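Local structure of porphyranase B (Zobellia galactanivorans, 3JUU) at residues 142-147 and 230-235; 169-174 and 185-190; 125-130 and 236-241. The protein hydrolyses the sulfated red-algal polysaccharide porphyran at beta-1,4 linkages between D-galactose and L-galactose-6-sulfate, releasing mostly a disaccharide. All coordinates share one frame; numbering follows the deposited sequence.

Contact 1: residues 142-147 and 230-235; sequences TELDIQ and ADFDIE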
loop_
_atom_site.group_PDB
_atom_site.type_symbol
_atom_site.label_atom_id
_atom_site.label_comp_id
_atom_site.label_asym_id
_atom_site.label_seq_id
_atom_site.Cartn_x
_atom_site.Cartn_y
_atom_site.Cartn_z
ATOM N N THR A 142 -9.406 -4.937 -9.537
ATOM C CA THR A 142 -8.706 -3.747 -9.940
ATOM C C THR A 142 -7.842 -3.455 -8.699
ATOM O O THR A 142 -8.309 -3.409 -7.592
ATOM C CB THR A 142 -9.659 -2.515 -10.206
ATOM O OG1 THR A 142 -10.446 -2.218 -9.030
ATOM C CG2 THR A 142 -10.578 -2.755 -11.350
ATOM N N GLU A 143 -6.534 -3.320 -8.917
ATOM C CA GLU A 143 -5.599 -3.015 -7.817
ATOM C C GLU A 143 -4.790 -1.824 -8.247
ATOM O O GLU A 143 -4.238 -1.820 -9.345
ATOM C CB GLU A 143 -4.671 -4.247 -7.603
ATOM C CG GLU A 143 -3.589 -3.972 -6.501
ATOM C CD GLU A 143 -2.659 -5.197 -6.350
ATOM O OE1 GLU A 143 -2.955 -6.302 -6.888
ATOM O OE2 GLU A 143 -1.596 -5.023 -5.709
ATOM N N LEU A 144 -4.698 -0.831 -7.353
ATOM C CA LEU A 144 -3.950 0.420 -7.606
ATOM C C LEU A 144 -2.841 0.513 -6.506
ATOM O O LEU A 144 -3.086 0.827 -5.360
ATOM C CB LEU A 144 -4.958 1.621 -7.540
ATOM C CG LEU A 144 -4.511 2.964 -8.189
ATOM C CD1 LEU A 144 -5.574 4.029 -7.970
ATOM C CD2 LEU A 144 -3.128 3.433 -7.657
ATOM N N ASP A 145 -1.610 0.193 -6.895
ATOM C CA ASP A 145 -0.441 0.249 -5.975
ATOM C C ASP A 145 0.224 1.616 -5.995
ATOM O O ASP A 145 0.719 2.077 -7.039
ATOM C CB ASP A 145 0.553 -0.847 -6.405
ATOM C CG ASP A 145 -0.116 -2.213 -6.412
ATOM O OD1 ASP A 145 -0.613 -2.635 -5.328
ATOM O OD2 ASP A 145 -0.218 -2.821 -7.492
ATOM N N ILE A 146 0.252 2.263 -4.834
ATOM C CA ILE A 146 0.718 3.613 -4.794
ATOM C C ILE A 146 2.208 3.563 -4.523
ATOM O O ILE A 146 3.033 4.205 -5.227
ATOM C CB ILE A 146 -0.069 4.446 -3.743
ATOM C CG1 ILE A 146 -1.518 4.369 -4.054
ATOM C CG2 ILE A 146 0.507 5.920 -3.636
ATOM C CD1 ILE A 146 -2.375 4.698 -2.931
ATOM N N GLN A 147 2.615 2.766 -3.499
ATOM C CA GLN A 147 4.027 2.524 -3.320
ATOM C C GLN A 147 4.228 1.071 -2.863
ATOM O O GLN A 147 3.512 0.575 -1.971
ATOM C CB GLN A 147 4.643 3.506 -2.278
ATOM C CG GLN A 147 6.011 3.174 -1.707
ATOM C CD GLN A 147 7.147 3.173 -2.745
ATOM O OE1 GLN A 147 6.909 2.844 -3.913
ATOM N NE2 GLN A 147 8.385 3.545 -2.333
ATOM N N ALA A 230 -7.707 -1.507 -17.283
ATOM C CA ALA A 230 -9.184 -1.646 -17.430
ATOM C C ALA A 230 -9.781 -0.507 -16.657
ATOM O O ALA A 230 -9.100 0.130 -15.815
ATOM C CB ALA A 230 -9.675 -3.027 -16.874
ATOM N N ASP A 231 -11.060 -0.194 -16.897
ATOM C CA ASP A 231 -11.692 0.883 -16.103
ATOM C C ASP A 231 -11.595 0.653 -14.558
ATOM O O ASP A 231 -12.008 -0.389 -14.016
ATOM C CB ASP A 231 -13.162 0.915 -16.383
ATOM C CG ASP A 231 -13.506 1.416 -17.791
ATOM O OD1 ASP A 231 -12.661 2.124 -18.391
ATOM O OD2 ASP A 231 -14.648 1.071 -18.240
ATOM N N PHE A 232 -11.089 1.644 -13.851
ATOM C CA PHE A 232 -11.081 1.610 -12.369
ATOM C C PHE A 232 -12.307 2.397 -11.874
ATOM O O PHE A 232 -12.158 3.508 -11.380
ATOM C CB PHE A 232 -9.759 2.203 -11.861
ATOM C CG PHE A 232 -8.583 1.199 -11.860
ATOM C CD1 PHE A 232 -8.609 0.026 -12.642
ATOM C CD2 PHE A 232 -7.470 1.433 -11.047
ATOM C CE1 PHE A 232 -7.526 -0.911 -12.670
ATOM C CE2 PHE A 232 -6.371 0.471 -11.055
ATOM C CZ PHE A 232 -6.433 -0.737 -11.832
ATOM N N ASP A 233 -13.521 1.817 -12.040
ATOM C CA ASP A 233 -14.712 2.535 -11.624
ATOM C C ASP A 233 -15.432 1.749 -10.526
ATOM O O ASP A 233 -16.678 1.897 -10.371
ATOM C CB ASP A 233 -15.625 2.771 -12.824
ATOM C CG ASP A 233 -15.937 1.490 -13.576
ATOM O OD1 ASP A 233 -15.451 0.405 -13.200
ATOM O OD2 ASP A 233 -16.590 1.589 -14.652
ATOM N N ILE A 234 -14.670 0.875 -9.820
ATOM C CA ILE A 234 -15.262 -0.006 -8.749
ATOM C C ILE A 234 -14.722 0.518 -7.409
ATOM O O ILE A 234 -13.541 0.884 -7.330
ATOM C CB ILE A 234 -14.923 -1.562 -8.905
ATOM C CG1 ILE A 234 -15.304 -2.088 -10.324
ATOM C CG2 ILE A 234 -15.718 -2.379 -7.838
ATOM C CD1 ILE A 234 -14.617 -3.304 -10.758
ATOM N N GLU A 235 -15.567 0.533 -6.386
ATOM C CA GLU A 235 -15.157 0.952 -5.020
ATOM C C GLU A 235 -13.903 0.212 -4.572
ATOM O O GLU A 235 -13.777 -1.016 -4.773
ATOM C CB GLU A 235 -16.316 0.601 -4.004
ATOM C CG GLU A 235 -16.068 1.217 -2.633
ATOM C CD GLU A 235 -17.206 0.857 -1.655
ATOM O OE1 GLU A 235 -18.078 0.076 -2.054
ATOM O OE2 GLU A 235 -17.152 1.234 -0.499
HETATM O O HOH W 1 -11.796 0.360 -9.459
#

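Contact 2: residues 169-174 and 185-190; sequences SNTHSR and GSSKGK. With SO4 (sulfate ion), chain G.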
loop_
_atom_site.group_PDB
_atom_site.type_symbol
_atom_site.label_atom_id
_atom_site.label_comp_id
_atom_site.label_asym_id
_atom_site.label_seq_id
_atom_site.Cartn_x
_atom_site.Cartn_y
_atom_site.Cartn_z
ATOM N N SER A 169 5.029 2.168 -8.535
ATOM C CA SER A 169 3.556 2.254 -8.536
ATOM C C SER A 169 3.041 1.359 -9.626
ATOM O O SER A 169 3.826 0.922 -10.542
ATOM C CB SER A 169 3.103 3.681 -8.845
ATOM O OG SER A 169 3.684 4.609 -7.877
ATOM N N ASN A 170 1.789 0.947 -9.507
ATOM C CA ASN A 170 1.263 -0.028 -10.476
ATOM C C ASN A 170 -0.231 0.000 -10.564
ATOM O O ASN A 170 -0.931 0.569 -9.696
ATOM C CB ASN A 170 1.783 -1.464 -10.130
ATOM C CG ASN A 170 2.053 -2.324 -11.386
ATOM O OD1 ASN A 170 1.352 -2.193 -12.391
ATOM N ND2 ASN A 170 3.021 -3.236 -11.300
ATOM N N THR A 171 -0.768 -0.565 -11.652
ATOM C CA THR A 171 -2.266 -0.681 -11.770
ATOM C C THR A 171 -2.484 -2.057 -12.396
ATOM O O THR A 171 -1.798 -2.411 -13.347
ATOM C CB THR A 171 -2.926 0.454 -12.661
ATOM O OG1 THR A 171 -2.277 0.449 -13.945
ATOM C CG2 THR A 171 -2.742 1.959 -12.004
ATOM N N HIS A 172 -3.366 -2.864 -11.837
ATOM C CA HIS A 172 -3.556 -4.213 -12.311
ATOM C C HIS A 172 -5.014 -4.455 -12.601
ATOM O O HIS A 172 -5.863 -4.039 -11.814
ATOM C CB HIS A 172 -3.184 -5.255 -11.233
ATOM C CG HIS A 172 -1.763 -5.177 -10.798
ATOM N ND1 HIS A 172 -0.727 -5.629 -11.591
ATOM C CD2 HIS A 172 -1.187 -4.647 -9.688
ATOM C CE1 HIS A 172 0.415 -5.477 -10.944
ATOM N NE2 HIS A 172 0.165 -4.879 -9.792
ATOM N N SER A 173 -5.258 -5.231 -13.659
ATOM C CA SER A 173 -6.600 -5.748 -13.935
ATOM C C SER A 173 -6.428 -7.271 -14.041
ATOM O O SER A 173 -5.598 -7.770 -14.825
ATOM C CB SER A 173 -7.115 -5.162 -15.264
ATOM O OG SER A 173 -8.231 -5.964 -15.698
ATOM N N ARG A 174 -7.207 -8.031 -13.284
ATOM C CA ARG A 174 -7.129 -9.509 -13.349
ATOM C C ARG A 174 -8.393 -10.183 -12.865
ATOM O O ARG A 174 -9.353 -9.458 -12.465
ATOM C CB ARG A 174 -5.944 -10.055 -12.559
ATOM C CG ARG A 174 -5.975 -9.633 -11.023
ATOM C CD ARG A 174 -4.841 -10.334 -10.223
ATOM N NE ARG A 174 -4.931 -9.927 -8.828
ATOM C CZ ARG A 174 -4.452 -8.781 -8.359
ATOM N NH1 ARG A 174 -3.777 -7.917 -9.151
ATOM N NH2 ARG A 174 -4.643 -8.509 -7.096
ATOM N N GLY A 185 -4.097 -7.079 -17.246
ATOM C CA GLY A 185 -2.707 -6.648 -17.500
ATOM C C GLY A 185 -2.309 -5.666 -16.408
ATOM O O GLY A 185 -3.005 -5.561 -15.416
ATOM N N SER A 186 -1.180 -4.972 -16.615
ATOM C CA SER A 186 -0.588 -4.113 -15.592
ATOM C C SER A 186 -0.046 -2.866 -16.270
ATOM O O SER A 186 0.601 -2.968 -17.348
ATOM C CB SER A 186 0.643 -4.832 -14.966
ATOM O OG SER A 186 0.072 -5.912 -14.235
ATOM N N SER A 187 -0.167 -1.717 -15.611
ATOM C CA SER A 187 0.537 -0.528 -16.125
ATOM C C SER A 187 1.262 0.119 -14.996
ATOM O O SER A 187 0.614 0.621 -14.102
ATOM C CB SER A 187 -0.406 0.484 -16.730
ATOM O OG SER A 187 -0.928 0.000 -17.970
ATOM N N LYS A 188 2.578 0.152 -15.089
ATOM C CA LYS A 188 3.456 0.524 -13.964
ATOM C C LYS A 188 3.894 1.955 -14.077
ATOM O O LYS A 188 3.846 2.569 -15.171
ATOM C CB LYS A 188 4.770 -0.305 -13.990
ATOM C CG LYS A 188 4.643 -1.764 -14.049
ATOM C CD LYS A 188 6.049 -2.484 -14.108
ATOM C CE LYS A 188 6.471 -2.774 -15.600
ATOM N NZ LYS A 188 7.985 -2.749 -15.812
ATOM N N GLY A 189 4.351 2.491 -12.931
ATOM C CA GLY A 189 5.108 3.795 -12.924
ATOM C C GLY A 189 6.308 3.637 -11.991
ATOM O O GLY A 189 6.284 2.801 -11.063
ATOM N N LYS A 190 7.406 4.357 -12.276
ATOM C CA LYS A 190 8.573 4.265 -11.400
ATOM C C LYS A 190 9.145 5.694 -11.325
ATOM O O LYS A 190 9.221 6.364 -12.371
ATOM C CB LYS A 190 9.639 3.341 -12.003
ATOM C CG LYS A 190 10.929 3.214 -11.197
ATOM C CD LYS A 190 12.082 2.487 -11.955
ATOM C CE LYS A 190 11.606 1.092 -12.308
ATOM N NZ LYS A 190 12.731 0.316 -12.907
HETATM S S SO4 G . -6.235 -11.585 -5.686
HETATM O O1 SO4 G . -5.278 -12.175 -4.815
HETATM O O2 SO4 G . -6.411 -10.164 -5.436
HETATM O O3 SO4 G . -5.846 -11.944 -7.060
HETATM O O4 SO4 G . -7.530 -12.028 -5.219
#

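Contact 3: residues 125-130 and 236-241; sequences FWLINE and MYLRMV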
loop_
_atom_site.group_PDB
_atom_site.type_symbol
_atom_site.label_atom_id
_atom_site.label_comp_id
_atom_site.label_asym_id
_atom_site.label_seq_id
_atom_site.Cartn_x
_atom_site.Cartn_y
_atom_site.Cartn_z
ATOM N N PHE A 125 1.594 0.675 0.205
ATOM C CA PHE A 125 0.407 1.510 0.405
ATOM C C PHE A 125 -0.366 1.405 -0.926
ATOM O O PHE A 125 0.251 1.687 -1.995
ATOM C CB PHE A 125 0.875 2.959 0.575
ATOM C CG PHE A 125 -0.258 3.949 0.766
ATOM C CD1 PHE A 125 -1.296 3.708 1.707
ATOM C CD2 PHE A 125 -0.321 5.140 -0.009
ATOM C CE1 PHE A 125 -2.337 4.656 1.875
ATOM C CE2 PHE A 125 -1.353 6.101 0.171
ATOM C CZ PHE A 125 -2.379 5.861 1.063
ATOM N N TRP A 126 -1.622 0.945 -0.876
ATOM C CA TRP A 126 -2.337 0.551 -2.118
ATOM C C TRP A 126 -3.840 0.491 -1.917
ATOM O O TRP A 126 -4.319 0.620 -0.750
ATOM C CB TRP A 126 -1.758 -0.727 -2.766
ATOM C CG TRP A 126 -1.587 -1.962 -1.834
ATOM C CD1 TRP A 126 -0.667 -2.066 -0.816
ATOM C CD2 TRP A 126 -2.348 -3.177 -1.832
ATOM N NE1 TRP A 126 -0.790 -3.327 -0.225
ATOM C CE2 TRP A 126 -1.797 -4.019 -0.831
ATOM C CE3 TRP A 126 -3.393 -3.680 -2.653
ATOM C CZ2 TRP A 126 -2.320 -5.303 -0.505
ATOM C CZ3 TRP A 126 -3.901 -4.982 -2.392
ATOM C CH2 TRP A 126 -3.339 -5.807 -1.314
ATOM N N LEU A 127 -4.558 0.282 -3.032
ATOM C CA LEU A 127 -6.031 0.221 -3.029
ATOM C C LEU A 127 -6.377 -1.026 -3.772
ATOM O O LEU A 127 -5.709 -1.353 -4.775
ATOM C CB LEU A 127 -6.601 1.437 -3.869
ATOM C CG LEU A 127 -6.520 2.765 -3.069
ATOM C CD1 LEU A 127 -6.450 4.050 -3.957
ATOM C CD2 LEU A 127 -7.755 2.829 -2.159
ATOM N N ILE A 128 -7.437 -1.721 -3.368
ATOM C CA ILE A 128 -7.920 -2.840 -4.183
ATOM C C ILE A 128 -9.439 -2.870 -4.015
ATOM O O ILE A 128 -9.954 -2.477 -2.986
ATOM C CB ILE A 128 -7.150 -4.193 -3.798
ATOM C CG1 ILE A 128 -7.462 -5.327 -4.775
ATOM C CG2 ILE A 128 -7.518 -4.610 -2.320
ATOM C CD1 ILE A 128 -6.629 -6.536 -4.641
ATOM N N ASN A 129 -10.156 -3.398 -5.005
ATOM C CA ASN A 129 -11.569 -3.627 -4.832
ATOM C C ASN A 129 -11.745 -4.988 -4.131
ATOM O O ASN A 129 -10.751 -5.699 -3.838
ATOM C CB ASN A 129 -12.294 -3.553 -6.196
ATOM C CG ASN A 129 -12.079 -4.793 -7.057
ATOM O OD1 ASN A 129 -10.991 -5.432 -7.050
ATOM N ND2 ASN A 129 -13.157 -5.197 -7.795
ATOM N N GLU A 130 -12.982 -5.360 -3.902
ATOM C CA GLU A 130 -13.257 -6.635 -3.189
ATOM C C GLU A 130 -14.302 -7.391 -4.033
ATOM O O GLU A 130 -15.494 -7.335 -3.772
ATOM C CB GLU A 130 -13.722 -6.303 -1.751
ATOM C CG GLU A 130 -12.498 -5.911 -0.898
ATOM C CD GLU A 130 -12.843 -5.587 0.538
ATOM O OE1 GLU A 130 -14.041 -5.560 0.858
ATOM O OE2 GLU A 130 -11.915 -5.317 1.348
ATOM N N MET A 236 -12.957 0.944 -3.993
ATOM C CA MET A 236 -11.718 0.304 -3.534
ATOM C C MET A 236 -11.443 0.652 -2.076
ATOM O O MET A 236 -12.000 1.601 -1.543
ATOM C CB MET A 236 -10.518 0.684 -4.414
ATOM C CG MET A 236 -10.599 -0.076 -5.751
ATOM S SD MET A 236 -9.002 -0.171 -6.634
ATOM C CE MET A 236 -8.898 1.377 -7.453
ATOM N N TYR A 237 -10.576 -0.153 -1.435
ATOM C CA TYR A 237 -10.283 -0.100 0.016
ATOM C C TYR A 237 -8.814 0.033 0.166
ATOM O O TYR A 237 -8.077 -0.592 -0.654
ATOM C CB TYR A 237 -10.728 -1.419 0.705
ATOM C CG TYR A 237 -12.247 -1.648 0.532
ATOM C CD1 TYR A 237 -13.171 -1.234 1.547
ATOM C CD2 TYR A 237 -12.768 -2.155 -0.695
ATOM C CE1 TYR A 237 -14.578 -1.420 1.376
ATOM C CE2 TYR A 237 -14.161 -2.315 -0.881
ATOM C CZ TYR A 237 -15.045 -1.919 0.166
ATOM O OH TYR A 237 -16.414 -2.069 -0.027
ATOM N N LEU A 238 -8.390 0.770 1.206
ATOM C CA LEU A 238 -6.976 1.014 1.469
ATOM C C LEU A 238 -6.281 -0.211 2.075
ATOM O O LEU A 238 -6.930 -1.088 2.748
ATOM C CB LEU A 238 -6.770 2.193 2.408
ATOM C CG LEU A 238 -7.054 3.564 1.761
ATOM C CD1 LEU A 238 -7.240 4.626 2.870
ATOM C CD2 LEU A 238 -5.952 4.010 0.795
ATOM N N ARG A 239 -4.993 -0.284 1.791
ATOM C CA ARG A 239 -4.151 -1.351 2.324
ATOM C C ARG A 239 -2.814 -0.745 2.745
ATOM O O ARG A 239 -2.164 -0.030 1.947
ATOM C CB ARG A 239 -3.816 -2.372 1.245
ATOM C CG ARG A 239 -5.041 -3.120 0.685
ATOM C CD ARG A 239 -5.475 -4.262 1.698
ATOM N NE ARG A 239 -6.641 -4.976 1.185
ATOM C CZ ARG A 239 -7.912 -4.681 1.467
ATOM N NH1 ARG A 239 -8.216 -3.615 2.144
ATOM N NH2 ARG A 239 -8.865 -5.501 1.010
ATOM N N MET A 240 -2.338 -1.112 3.952
ATOM C CA MET A 240 -0.953 -0.844 4.352
ATOM C C MET A 240 -0.436 -2.221 4.841
ATOM O O MET A 240 -0.928 -2.776 5.855
ATOM C CB MET A 240 -0.911 0.210 5.503
ATOM C CG MET A 240 -1.281 1.669 5.040
ATOM S SD MET A 240 -3.146 1.829 5.201
ATOM C CE MET A 240 -3.454 2.037 6.958
ATOM N N VAL A 241 0.534 -2.781 4.120
ATOM C CA VAL A 241 0.834 -4.216 4.282
ATOM C C VAL A 241 2.325 -4.385 4.269
ATOM O O VAL A 241 3.061 -3.748 3.466
ATOM C CB VAL A 241 0.152 -5.076 3.162
ATOM C CG1 VAL A 241 0.700 -6.555 3.139
ATOM C CG2 VAL A 241 -1.413 -5.037 3.344
HETATM O O HOH W 2 -10.822 -3.770 3.385
#

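Contact 1: residues 142-147 and 230-235
Thr142 lies over one face of the Phe232 ring, and most of what joins residues 142-147 to the loop 230-235 is built on that overlap. Its CB sits 3.9 Å from the ring centroid and 23° off the normal, a CH-pi contact displaced toward the CD1-CE1 rim. The two side chains run alongside one another with opposite headings, which lets the methyl join in: CG2 reaches Phe232 CD1 at 3.6 Å and also touches Ile234 CD1. A chi1 of 57° tucks OG1 of Thr142 in between N and C of its own backbone, leaving CB and CG2 for the ring while the hydroxyl meets a water. That water, 2.9 Å from Thr142 OG1, accepts a hydrogen bond from Ile234 N and ties loop to strand where no direct hydrogen bond does. Farther along the ring, Phe232 CZ comes to 3.5 Å from Glu143 O at an oblique angle, and Leu144 CB meets Phe232 CE2 at 4.0 Å. The loop has other partners too: Arg140 forms a salt bridge with Asp233, and Phe232 O accepts a bond from Trp208 NE1. Glu143, the probable nucleophile, sends its side chain away from the loop, where it has Arg174 as partner and its OE2 bonds a bound glycerol. Chemically, then, the strand is two-sided: Thr142 and Leu144 rest apolar atoms on an aromatic ring, whereas the carboxylate of Glu143 emerges into the polar substrate cleft, consistent with the loop backing the catalytic strand without entering its chemistry.

Contact 2: residues 169-174 and 185-190
Residues 169-174 and 185-190 run antiparallel, their directions 166° apart, with regular hydrogen-bonded pairs toward both ends. Ser169 and Gly189 form one such pair, Ser173 and Gly185 the other; between them His172 faces Ser186 in a non-hydrogen-bonded pair. At Gly185 the backbone angles (phi 155°) would jam a side chain against the preceding carbonyl. In the irregular middle, Thr171 grips Ser187 twice: its O accepts from Ser187 N, and its OG1 donates to a lone pair of Ser187 O at 2.9 Å. The His172 imidazole presents its edge to Ser186, with His172 ND1 2.8 Å from Ser186 OG. Arg174 extends from CG to NE and meets a sulfate side-on, NE to O3 at 2.8 Å and NH2 to O2 at 2.9 Å, while NH2 also forms a salt bridge with Glu143. A leucine in place of Arg174 would probably leave the Glu143 carboxylate without its cationic mate and the sulfate without two of its donors. The sulfate probably came from the crystallisation liquor. This beta hairpin belongs to the jelly-roll sandwich of family GH16, its first strand lying beside the one that bears the likely nucleophile.

Contact 3: residues 125-130 and 236-241
Arg239 lays its aliphatic stem across the Trp126 indole, CB over the face of the five-membered ring and 3.4 Å from its centroid. CG continues over the six-membered ring. A bend at chi2 then carries the guanidinium past the indole, its plane turned 73° from the ring, and over Ile128, whose CG2 touches Arg239 NE at 3.6 Å from one face. At the guanidinium edge, Arg239 NH2 donates in plane to the anti lone pair of Glu130 OE2, a 3.1 Å salt bridge with an N-H...O angle of 166°. A water links the same OE2 to Arg239 NH1, and NH1 also donates to Leu238 O, so the end of the arginine is fixed by several bonds. The Glu130 carboxylate lies stacked on a face of the Tyr237 ring, the planes only 8° apart and Glu130 CD 3.6 Å from Tyr237 CD2, which limits the room it has to turn. Beneath these groups the antiparallel backbones bond reciprocally at Trp126-Arg239 and at Ile128-Tyr237. The other side of the strands is apolar; Leu127 CD2 meets Leu238 CD2 at 3.7 Å, Phe125 CE1 packs on the same Leu238 methyl, and Met236 SD rests by Leu127 CB. Toward the cleft, Trp126 touches Trp54 and Glu143, while Arg239 NE forms a salt bridge with a buffer sulfonate (MES), consistent with a site able to receive an anionic group. Strands 122-128 and 237-242 pair side by side in the GH16 jelly roll, with strand 141-150 flanking the first, strand 90-101 the second, and strand 264-276 packing against Phe125, Leu238 and Met240.

Five neighbouring strands, in the order 185-192, 166-174, 141-150, 122-128 and 237-242, carry the contacts, with the loop 230-235 packing on strand 141-150 just before strand 237-242 begins. Along the chain contact 2 is nested inside contact 1, and contact 1 inside contact 3. Centres of contacts 1 and 2, and of 1 and 3, are about 9 Å apart; those of 2 and 3 about 14 Å. Strand 141-150, with the probable nucleophile, lies between strand 166-174 of contact 2 and strand 122-128 of contact 3. Glu143 OE1 is 2.8 Å from Arg174 NH2, and the side chains of Trp126 and Glu143 approach within about 4 Å. Leu144 O and Leu127 N, 2.8 Å apart, probably bond contact 1 to contact 3.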